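PDB 3UMF: adenylate kinase from Schistosoma mansoni, which catalyses the reversible transfer of a phosphoryl group between adenine nucleotides, interconverting ATP and AMP with two molecules of ADP. Local coordinates for residues Leu58-Glu67 and Val93-Met101; Pro132-Val141 and Tyr185-Ala196. All blocks are in the same frame, centred on the assembly; numbering follows the deposited sequence.

Contact 1. Residues Leu58-Glu67 and Val93-Met101; sequences LSSGDLLRAE and VLALLKEAM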
loop_
_atom_site.group_PDB
_atom_site.type_symbol
_atom_site.label_atom_id
_atom_site.label_comp_id
_atom_site.label_asym_id
_atom_site.label_seq_id
_atom_site.Cartn_x
_atom_site.Cartn_y
_atom_site.Cartn_z
ATOM N N LEU A 58 -4.695 -1.853 6.657
ATOM C CA LEU A 58 -3.416 -2.032 7.332
ATOM C C LEU A 58 -2.328 -1.186 6.683
ATOM O O LEU A 58 -2.271 -1.061 5.462
ATOM C CB LEU A 58 -2.988 -3.504 7.288
ATOM C CG LEU A 58 -3.886 -4.575 7.914
ATOM C CD1 LEU A 58 -3.258 -5.947 7.718
ATOM C CD2 LEU A 58 -4.129 -4.299 9.390
ATOM N N SER A 59 -1.460 -0.613 7.510
ATOM C CA SER A 59 -0.282 0.088 7.020
ATOM C C SER A 59 0.889 -0.225 7.943
ATOM O O SER A 59 0.698 -0.419 9.142
ATOM C CB SER A 59 -0.532 1.594 6.956
ATOM O OG SER A 59 -0.604 2.161 8.253
ATOM N N SER A 60 2.095 -0.278 7.386
ATOM C CA SER A 60 3.269 -0.617 8.175
ATOM C C SER A 60 3.519 0.437 9.246
ATOM O O SER A 60 3.867 0.105 10.377
ATOM C CB SER A 60 4.499 -0.789 7.281
ATOM O OG SER A 60 4.836 0.419 6.624
ATOM N N GLY A 61 3.320 1.702 8.881
ATOM C CA GLY A 61 3.464 2.813 9.807
ATOM C C GLY A 61 2.604 2.694 11.053
ATOM O O GLY A 61 3.091 2.894 12.167
ATOM N N ASP A 62 1.326 2.372 10.874
ATOM C CA ASP A 62 0.409 2.223 12.004
ATOM C C ASP A 62 0.730 0.996 12.855
ATOM O O ASP A 62 0.565 1.016 14.074
ATOM C CB ASP A 62 -1.043 2.149 11.523
ATOM C CG ASP A 62 -1.550 3.475 10.988
ATOM O OD1 ASP A 62 -0.903 4.514 11.246
ATOM O OD2 ASP A 62 -2.603 3.480 10.314
ATOM N N LEU A 63 1.176 -0.077 12.210
ATOM C CA LEU A 63 1.513 -1.297 12.935
ATOM C C LEU A 63 2.790 -1.118 13.755
ATOM O O LEU A 63 2.893 -1.638 14.862
ATOM C CB LEU A 63 1.641 -2.482 11.974
ATOM C CG LEU A 63 0.331 -2.953 11.330
ATOM C CD1 LEU A 63 0.575 -4.135 10.403
ATOM C CD2 LEU A 63 -0.701 -3.306 12.390
ATOM N N LEU A 64 3.751 -0.375 13.208
ATOM C CA LEU A 64 4.994 -0.070 13.917
ATOM C C LEU A 64 4.748 0.842 15.114
ATOM O O LEU A 64 5.357 0.675 16.173
ATOM C CB LEU A 64 6.007 0.581 12.971
ATOM C CG LEU A 64 6.634 -0.339 11.921
ATOM C CD1 LEU A 64 7.459 0.463 10.927
ATOM C CD2 LEU A 64 7.489 -1.403 12.596
ATOM N N ARG A 65 3.855 1.812 14.941
ATOM C CA ARG A 65 3.508 2.724 16.025
ATOM C C ARG A 65 2.826 1.970 17.163
ATOM O O ARG A 65 3.050 2.265 18.339
ATOM C CB ARG A 65 2.592 3.840 15.519
ATOM C CG ARG A 65 2.258 4.877 16.573
ATOM C CD ARG A 65 1.257 5.897 16.064
ATOM N NE ARG A 65 1.049 6.970 17.035
ATOM C CZ ARG A 65 0.082 7.877 16.951
ATOM N NH1 ARG A 65 -0.775 7.842 15.940
ATOM N NH2 ARG A 65 -0.028 8.816 17.878
ATOM N N ALA A 66 1.996 0.996 16.806
ATOM C CA ALA A 66 1.290 0.192 17.797
ATOM C C ALA A 66 2.249 -0.703 18.578
ATOM O O ALA A 66 2.046 -0.947 19.765
ATOM C CB ALA A 66 0.208 -0.641 17.131
ATOM N N GLU A 67 3.293 -1.186 17.910
ATOM C CA GLU A 67 4.297 -2.017 18.571
ATOM C C GLU A 67 5.117 -1.194 19.565
ATOM O O GLU A 67 5.396 -1.646 20.674
ATOM C CB GLU A 67 5.206 -2.695 17.541
ATOM C CG GLU A 67 6.149 -3.733 18.131
ATOM C CD GLU A 67 5.427 -4.804 18.933
ATOM O OE1 GLU A 67 4.407 -5.337 18.448
ATOM O OE2 GLU A 67 5.876 -5.112 20.058
ATOM N N VAL A 93 8.205 -6.030 9.989
ATOM C CA VAL A 93 6.966 -5.530 9.407
ATOM C C VAL A 93 6.065 -6.689 8.992
ATOM O O VAL A 93 4.852 -6.661 9.213
ATOM C CB VAL A 93 7.249 -4.643 8.172
ATOM C CG1 VAL A 93 5.957 -4.304 7.441
ATOM C CG2 VAL A 93 7.984 -3.376 8.586
ATOM N N LEU A 94 6.676 -7.711 8.404
ATOM C CA LEU A 94 5.958 -8.887 7.931
ATOM C C LEU A 94 5.254 -9.615 9.076
ATOM O O LEU A 94 4.096 -10.012 8.949
ATOM C CB LEU A 94 6.927 -9.830 7.212
ATOM C CG LEU A 94 6.438 -10.489 5.921
ATOM C CD1 LEU A 94 5.820 -9.457 4.991
ATOM C CD2 LEU A 94 7.584 -11.219 5.228
ATOM N N ALA A 95 5.953 -9.777 10.195
ATOM C CA ALA A 95 5.376 -10.421 11.369
ATOM C C ALA A 95 4.220 -9.606 11.949
ATOM O O ALA A 95 3.228 -10.168 12.411
ATOM C CB ALA A 95 6.446 -10.659 12.426
ATOM N N LEU A 96 4.346 -8.284 11.921
ATOM C CA LEU A 96 3.284 -7.412 12.412
ATOM C C LEU A 96 2.042 -7.507 11.529
ATOM O O LEU A 96 0.919 -7.552 12.033
ATOM C CB LEU A 96 3.765 -5.960 12.512
ATOM C CG LEU A 96 4.801 -5.658 13.601
ATOM C CD1 LEU A 96 5.161 -4.179 13.612
ATOM C CD2 LEU A 96 4.293 -6.095 14.966
ATOM N N LEU A 97 2.254 -7.540 10.215
ATOM C CA LEU A 97 1.160 -7.707 9.257
ATOM C C LEU A 97 0.412 -9.011 9.502
ATOM O O LEU A 97 -0.810 -9.017 9.639
ATOM C CB LEU A 97 1.696 -7.693 7.823
ATOM C CG LEU A 97 1.998 -6.333 7.196
ATOM C CD1 LEU A 97 2.756 -6.513 5.889
ATOM C CD2 LEU A 97 0.710 -5.558 6.964
ATOM N N LYS A 98 1.161 -10.106 9.560
ATOM C CA LYS A 98 0.597 -11.432 9.783
ATOM C C LYS A 98 -0.191 -11.479 11.086
ATOM O O LYS A 98 -1.285 -12.038 11.139
ATOM C CB LYS A 98 1.717 -12.475 9.816
ATOM C CG LYS A 98 1.245 -13.919 9.866
ATOM C CD LYS A 98 2.434 -14.869 9.926
ATOM C CE LYS A 98 2.053 -16.276 9.507
ATOM N NZ LYS A 98 3.235 -17.183 9.494
ATOM N N GLU A 99 0.370 -10.879 12.131
ATOM C CA GLU A 99 -0.267 -10.872 13.441
ATOM C C GLU A 99 -1.580 -10.098 13.401
ATOM O O GLU A 99 -2.570 -10.514 14.000
ATOM C CB GLU A 99 0.667 -10.263 14.490
ATOM C CG GLU A 99 0.120 -10.319 15.903
ATOM C CD GLU A 99 0.694 -9.238 16.800
ATOM O OE1 GLU A 99 -0.009 -8.811 17.741
ATOM O OE2 GLU A 99 1.849 -8.818 16.568
ATOM N N ALA A 100 -1.585 -8.976 12.689
ATOM C CA ALA A 100 -2.787 -8.162 12.557
ATOM C C ALA A 100 -3.869 -8.862 11.730
ATOM O O ALA A 100 -5.058 -8.742 12.025
ATOM C CB ALA A 100 -2.446 -6.805 11.953
ATOM N N MET A 101 -3.454 -9.602 10.705
ATOM C CA MET A 101 -4.398 -10.295 9.831
ATOM C C MET A 101 -5.105 -11.458 10.534
ATOM O O MET A 101 -6.310 -11.648 10.363
ATOM C CB MET A 101 -3.706 -10.766 8.549
ATOM C CG MET A 101 -3.242 -9.619 7.652
ATOM S SD MET A 101 -2.309 -10.163 6.209
ATOM C CE MET A 101 -3.462 -11.316 5.468
#
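Leu63 and Leu96 meet where two helices of the adenylate kinase fold cross at 90°, their segment axes coming to 9.8 Å. Helix 60-67 probably belongs to the AMP-binding side of the enzyme, as in its relatives, and helix 93-101 lies against it through leucines, an alanine and a valine. The CB atoms of Leu63 and Leu96 are 4.1 Å apart, and beyond them the two chains part. Leu63 turns its CG beside its own backbone N, opposite the carbonyl carbon (chi1 -69°), and forks over the second helix: CD1 rests 3.7 Å from Leu97 CD2, the two side chains at about a right angle, while CD2 reaches Ala100 CB at 3.9 Å. Alanine suits that place, because its short methyl lets both Leu63 and Leu58 come down on it. Leu58, at the end of strand 56-58, divides its methyls likewise, CD2 against Ala100 CB and CD1 across Met101 CG at 3.7 Å. Phe111 and Ile113 of strand 110-114 also touch Leu58, which joins the helix pair to the central sheet.

Leu96 sends its branches the other way, CD1 crossing Leu64 CD2 at 3.8 Å. At one margin, where both helix segments begin, Ser60 CB rests on Val93 CG1. Ser59 N-caps the first helix, its OG accepting from Asp62 N. Glu67, bent at chi2 (55°), spans the apolar and polar margins: its OE2 is hydrogen-bonded to Ser72, and its OE1 lies 3.6 Å from Leu96 CD2.

Contact 2. Residues Pro132-Val141 and Tyr185-Ala196; sequences PCLCVINFDV and YKQQNKVITIDA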
loop_
_atom_site.group_PDB
_atom_site.type_symbol
_atom_site.label_atom_id
_atom_site.label_comp_id
_atom_site.label_asym_id
_atom_site.label_seq_id
_atom_site.Cartn_x
_atom_site.Cartn_y
_atom_site.Cartn_z
ATOM N N PRO A 132 -0.914 -15.435 -0.665
ATOM C CA PRO A 132 -0.849 -14.770 -1.972
ATOM C C PRO A 132 -1.854 -13.628 -2.047
ATOM O O PRO A 132 -2.932 -13.722 -1.455
ATOM C CB PRO A 132 -1.247 -15.881 -2.948
ATOM C CG PRO A 132 -0.914 -17.150 -2.233
ATOM C CD PRO A 132 -1.219 -16.871 -0.793
ATOM N N CYS A 133 -1.513 -12.558 -2.752
ATOM C CA CYS A 133 -2.431 -11.436 -2.852
ATOM C C CYS A 133 -3.531 -11.731 -3.865
ATOM O O CYS A 133 -3.364 -12.564 -4.760
ATOM C CB CYS A 133 -1.687 -10.143 -3.211
ATOM S SG CYS A 133 -1.177 -10.002 -4.929
ATOM N N LEU A 134 -4.667 -11.066 -3.703
ATOM C CA LEU A 134 -5.751 -11.176 -4.664
ATOM C C LEU A 134 -5.419 -10.351 -5.903
ATOM O O LEU A 134 -5.519 -10.832 -7.032
ATOM C CB LEU A 134 -7.058 -10.694 -4.036
ATOM C CG LEU A 134 -8.261 -10.564 -4.970
ATOM C CD1 LEU A 134 -8.665 -11.918 -5.538
ATOM C CD2 LEU A 134 -9.419 -9.917 -4.234
ATOM N N CYS A 135 -5.014 -9.106 -5.677
ATOM C CA CYS A 135 -4.629 -8.209 -6.759
ATOM C C CYS A 135 -3.837 -7.024 -6.227
ATOM O O CYS A 135 -3.696 -6.851 -5.014
ATOM C CB CYS A 135 -5.870 -7.712 -7.514
ATOM S SG CYS A 135 -7.004 -6.700 -6.527
ATOM N N VAL A 136 -3.317 -6.221 -7.147
ATOM C CA VAL A 136 -2.626 -4.992 -6.807
ATOM C C VAL A 136 -3.338 -3.835 -7.494
ATOM O O VAL A 136 -3.608 -3.891 -8.693
ATOM C CB VAL A 136 -1.156 -5.029 -7.279
ATOM C CG1 VAL A 136 -0.449 -3.721 -6.947
ATOM C CG2 VAL A 136 -0.426 -6.209 -6.655
ATOM N N ILE A 137 -3.668 -2.800 -6.732
ATOM C CA ILE A 137 -4.217 -1.584 -7.320
ATOM C C ILE A 137 -3.099 -0.566 -7.461
ATOM O O ILE A 137 -2.521 -0.118 -6.468
ATOM C CB ILE A 137 -5.348 -0.978 -6.462
ATOM C CG1 ILE A 137 -6.404 -2.038 -6.146
ATOM C CG2 ILE A 137 -5.989 0.196 -7.182
ATOM C CD1 ILE A 137 -7.531 -1.527 -5.271
ATOM N N ASN A 138 -2.778 -0.219 -8.700
ATOM C CA ASN A 138 -1.767 0.789 -8.969
ATOM C C ASN A 138 -2.432 2.090 -9.400
ATOM O O ASN A 138 -2.939 2.190 -10.517
ATOM C CB ASN A 138 -0.801 0.297 -10.055
ATOM C CG ASN A 138 0.302 1.297 -10.360
ATOM O OD1 ASN A 138 0.630 2.155 -9.537
ATOM N ND2 ASN A 138 0.885 1.187 -11.551
ATOM N N PHE A 139 -2.450 3.074 -8.504
ATOM C CA PHE A 139 -3.002 4.390 -8.821
ATOM C C PHE A 139 -1.958 5.208 -9.571
ATOM O O PHE A 139 -1.109 5.864 -8.961
ATOM C CB PHE A 139 -3.443 5.120 -7.549
ATOM C CG PHE A 139 -4.678 4.539 -6.913
ATOM C CD1 PHE A 139 -5.923 4.728 -7.489
ATOM C CD2 PHE A 139 -4.595 3.806 -5.737
ATOM C CE1 PHE A 139 -7.062 4.198 -6.908
ATOM C CE2 PHE A 139 -5.732 3.274 -5.151
ATOM C CZ PHE A 139 -6.967 3.469 -5.739
ATOM N N ASP A 140 -2.040 5.172 -10.896
ATOM C CA ASP A 140 -0.989 5.694 -11.756
ATOM C C ASP A 140 -1.252 7.124 -12.212
ATOM O O ASP A 140 -2.334 7.438 -12.707
ATOM C CB ASP A 140 -0.832 4.784 -12.979
ATOM C CG ASP A 140 0.281 5.235 -13.907
ATOM O OD1 ASP A 140 1.398 5.508 -13.415
ATOM O OD2 ASP A 140 0.041 5.314 -15.130
ATOM N N VAL A 141 -0.255 7.988 -12.037
ATOM C CA VAL A 141 -0.299 9.332 -12.604
ATOM C C VAL A 141 1.026 9.659 -13.286
ATOM O O VAL A 141 2.082 9.190 -12.863
ATOM C CB VAL A 141 -0.607 10.412 -11.538
ATOM C CG1 VAL A 141 -2.032 10.272 -11.029
ATOM C CG2 VAL A 141 0.391 10.338 -10.386
ATOM N N TYR A 185 3.865 -8.432 -10.863
ATOM C CA TYR A 185 2.459 -8.787 -10.703
ATOM C C TYR A 185 1.644 -8.558 -11.974
ATOM O O TYR A 185 0.588 -9.163 -12.155
ATOM C CB TYR A 185 1.841 -8.062 -9.504
ATOM C CG TYR A 185 2.384 -8.560 -8.189
ATOM C CD1 TYR A 185 1.960 -9.770 -7.656
ATOM C CD2 TYR A 185 3.334 -7.833 -7.487
ATOM C CE1 TYR A 185 2.460 -10.237 -6.455
ATOM C CE2 TYR A 185 3.840 -8.292 -6.284
ATOM C CZ TYR A 185 3.399 -9.493 -5.775
ATOM O OH TYR A 185 3.898 -9.956 -4.580
ATOM N N LYS A 186 2.136 -7.690 -12.853
ATOM C CA LYS A 186 1.474 -7.461 -14.132
ATOM C C LYS A 186 1.553 -8.711 -15.010
ATOM O O LYS A 186 0.598 -9.048 -15.708
ATOM C CB LYS A 186 2.091 -6.261 -14.851
ATOM C CG LYS A 186 1.077 -5.363 -15.538
ATOM C CD LYS A 186 1.752 -4.178 -16.221
ATOM C CE LYS A 186 1.472 -2.870 -15.495
ATOM N NZ LYS A 186 2.166 -1.722 -16.149
ATOM N N GLN A 187 2.691 -9.397 -14.961
ATOM C CA GLN A 187 2.880 -10.643 -15.701
ATOM C C GLN A 187 1.922 -11.737 -15.240
ATOM O O GLN A 187 1.600 -12.648 -16.003
ATOM C CB GLN A 187 4.327 -11.127 -15.569
ATOM C CG GLN A 187 5.335 -10.286 -16.332
ATOM C CD GLN A 187 6.769 -10.610 -15.961
ATOM O OE1 GLN A 187 7.042 -11.612 -15.298
ATOM N NE2 GLN A 187 7.694 -9.756 -16.382
ATOM N N GLN A 188 1.472 -11.643 -13.992
ATOM C CA GLN A 188 0.553 -12.630 -13.434
ATOM C C GLN A 188 -0.892 -12.196 -13.622
ATOM O O GLN A 188 -1.809 -12.850 -13.121
ATOM C CB GLN A 188 0.821 -12.832 -11.942
ATOM C CG GLN A 188 2.254 -13.178 -11.601
ATOM C CD GLN A 188 2.459 -13.341 -10.109
ATOM O OE1 GLN A 188 1.656 -13.977 -9.428
ATOM N NE2 GLN A 188 3.531 -12.754 -9.590
ATOM N N ASN A 189 -1.081 -11.084 -14.330
ATOM C CA ASN A 189 -2.410 -10.540 -14.588
ATOM C C ASN A 189 -3.132 -10.183 -13.290
ATOM O O ASN A 189 -4.332 -10.421 -13.155
ATOM C CB ASN A 189 -3.240 -11.533 -15.416
ATOM C CG ASN A 189 -4.109 -10.853 -16.450
ATOM O OD1 ASN A 189 -3.673 -9.933 -17.142
ATOM N ND2 ASN A 189 -5.353 -11.305 -16.558
ATOM N N LYS A 190 -2.398 -9.604 -12.340
ATOM C CA LYS A 190 -2.955 -9.280 -11.024
ATOM C C LYS A 190 -2.900 -7.789 -10.700
ATOM O O LYS A 190 -3.200 -7.388 -9.576
ATOM C CB LYS A 190 -2.222 -10.056 -9.923
ATOM C CG LYS A 190 -2.651 -11.506 -9.772
ATOM C CD LYS A 190 -1.809 -12.200 -8.715
ATOM C CE LYS A 190 -2.597 -13.274 -7.986
ATOM N NZ LYS A 190 -1.767 -13.957 -6.954
ATOM N N VAL A 191 -2.513 -6.970 -11.673
ATOM C CA VAL A 191 -2.426 -5.530 -11.447
ATOM C C VAL A 191 -3.614 -4.790 -12.046
ATOM O O VAL A 191 -3.913 -4.928 -13.235
ATOM C CB VAL A 191 -1.116 -4.934 -12.020
ATOM C CG1 VAL A 191 -1.107 -3.413 -11.882
ATOM C CG2 VAL A 191 0.084 -5.540 -11.316
ATOM N N ILE A 192 -4.305 -4.027 -11.207
ATOM C CA ILE A 192 -5.329 -3.108 -11.677
ATOM C C ILE A 192 -4.698 -1.731 -11.830
ATOM O O ILE A 192 -4.435 -1.041 -10.841
ATOM C CB ILE A 192 -6.507 -3.024 -10.693
ATOM C CG1 ILE A 192 -7.203 -4.384 -10.582
ATOM C CG2 ILE A 192 -7.500 -1.964 -11.135
ATOM C CD1 ILE A 192 -8.311 -4.415 -9.559
ATOM N N THR A 193 -4.432 -1.340 -13.070
ATOM C CA THR A 193 -3.829 -0.041 -13.332
ATOM C C THR A 193 -4.921 1.011 -13.457
ATOM O O THR A 193 -5.701 1.001 -14.412
ATOM C CB THR A 193 -2.955 -0.071 -14.598
ATOM O OG1 THR A 193 -1.892 -1.013 -14.409
ATOM C CG2 THR A 193 -2.362 1.305 -14.879
ATOM N N ILE A 194 -4.989 1.906 -12.478
ATOM C CA ILE A 194 -6.005 2.946 -12.483
ATOM C C ILE A 194 -5.414 4.255 -12.984
ATOM O O ILE A 194 -4.374 4.700 -12.501
ATOM C CB ILE A 194 -6.612 3.162 -11.072
ATOM C CG1 ILE A 194 -7.288 1.878 -10.580
ATOM C CG2 ILE A 194 -7.623 4.304 -11.090
ATOM C CD1 ILE A 194 -8.512 1.473 -11.396
ATOM N N ASP A 195 -6.063 4.855 -13.975
ATOM C CA ASP A 195 -5.701 6.193 -14.424
ATOM C C ASP A 195 -6.229 7.178 -13.381
ATOM O O ASP A 195 -7.429 7.449 -13.317
ATOM C CB ASP A 195 -6.317 6.473 -15.798
ATOM C CG ASP A 195 -5.949 7.845 -16.348
ATOM O OD1 ASP A 195 -5.313 8.653 -15.633
ATOM O OD2 ASP A 195 -6.318 8.127 -17.507
ATOM N N ALA A 196 -5.330 7.709 -12.559
ATOM C CA ALA A 196 -5.734 8.568 -11.453
ATOM C C ALA A 196 -5.652 10.057 -11.794
ATOM O O ALA A 196 -5.558 10.901 -10.902
ATOM C CB ALA A 196 -4.915 8.251 -10.204
HETATM O O HOH W 1 0.295 -0.283 -13.552
#
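Val136 and Ile192 are joined by one of six backbone hydrogen bonds that pair two neighbouring parallel strands of the Rossmann-like sheet, 135-140 and the outermost strand 191-195. Val136, Asn138 and Asp140 each use both N and O, donating to Lys190, Ile192 and Ile194 and accepting from Ile192, Ile194 and Ala196. The shortest, Ile192 N to Val136 O, is 2.6 Å, with N-H...O at 167°.

The tight side carries Ile137, Phe139, Ile192 and Ile194, branched and aromatic residues that pack closely; helix 200-212 touches the last three, and Ile137 meets Ile32 of strand 30-35. Ile137 and Ile194 lie side by side, pointing the same way, with CG2 of the first 4.0 Å from CG1 of the second. Ile137 CG2 also sits above one face of the Phe139 ring, offset toward its rim, and Ile194 CB approaches the same ring obliquely at CD1. Helix 200-212 adds Val207 to both Phe139 and Ile194.

The other side of the sheet is more polar toward the strands' C-terminal ends, where Thr193, Asp140 and Asp195 are exposed. Asn138, its CG anti to the backbone N (chi1 -179°), gives ND2 to a water at 2.6 Å that also bonds to Thr193 OG1, so one water bridges the two strands. Earlier along this side the packing is apolar again: Val136 CG2 lies over a face of the Tyr185 ring, whose OH is bonded to Glu127, and Cys133 SG makes an oblique sulfur-aromatic contact, 4.7 Å from the ring centroid. A Schellman motif at Asn189 ends the helix before the strand. Lys190 then stretches its long chain back along the first segment until NZ donates to Cys133 O at 3.1 Å.

In the fold
Both contacts are partly buried and belong to the same chain, built round a five-stranded parallel sheet, but they lie on opposite sides of the chain's centre, with centres about 22 Å apart and nearest atoms about 7 Å apart. They share no strand or helix. Contact 1 joins helix to helix near the edge strand 56-58 and has no hydrogen bond across it, so interlocking methyl groups do the work. Contact 2 is strand beside strand at the other edge of the sheet, where main-chain bonds set the register. On one face its isoleucines and Phe139 are buried, and helix 200-212 packs on most of them, whereas its exposed residues include the carboxylates and hydroxyl that suit water.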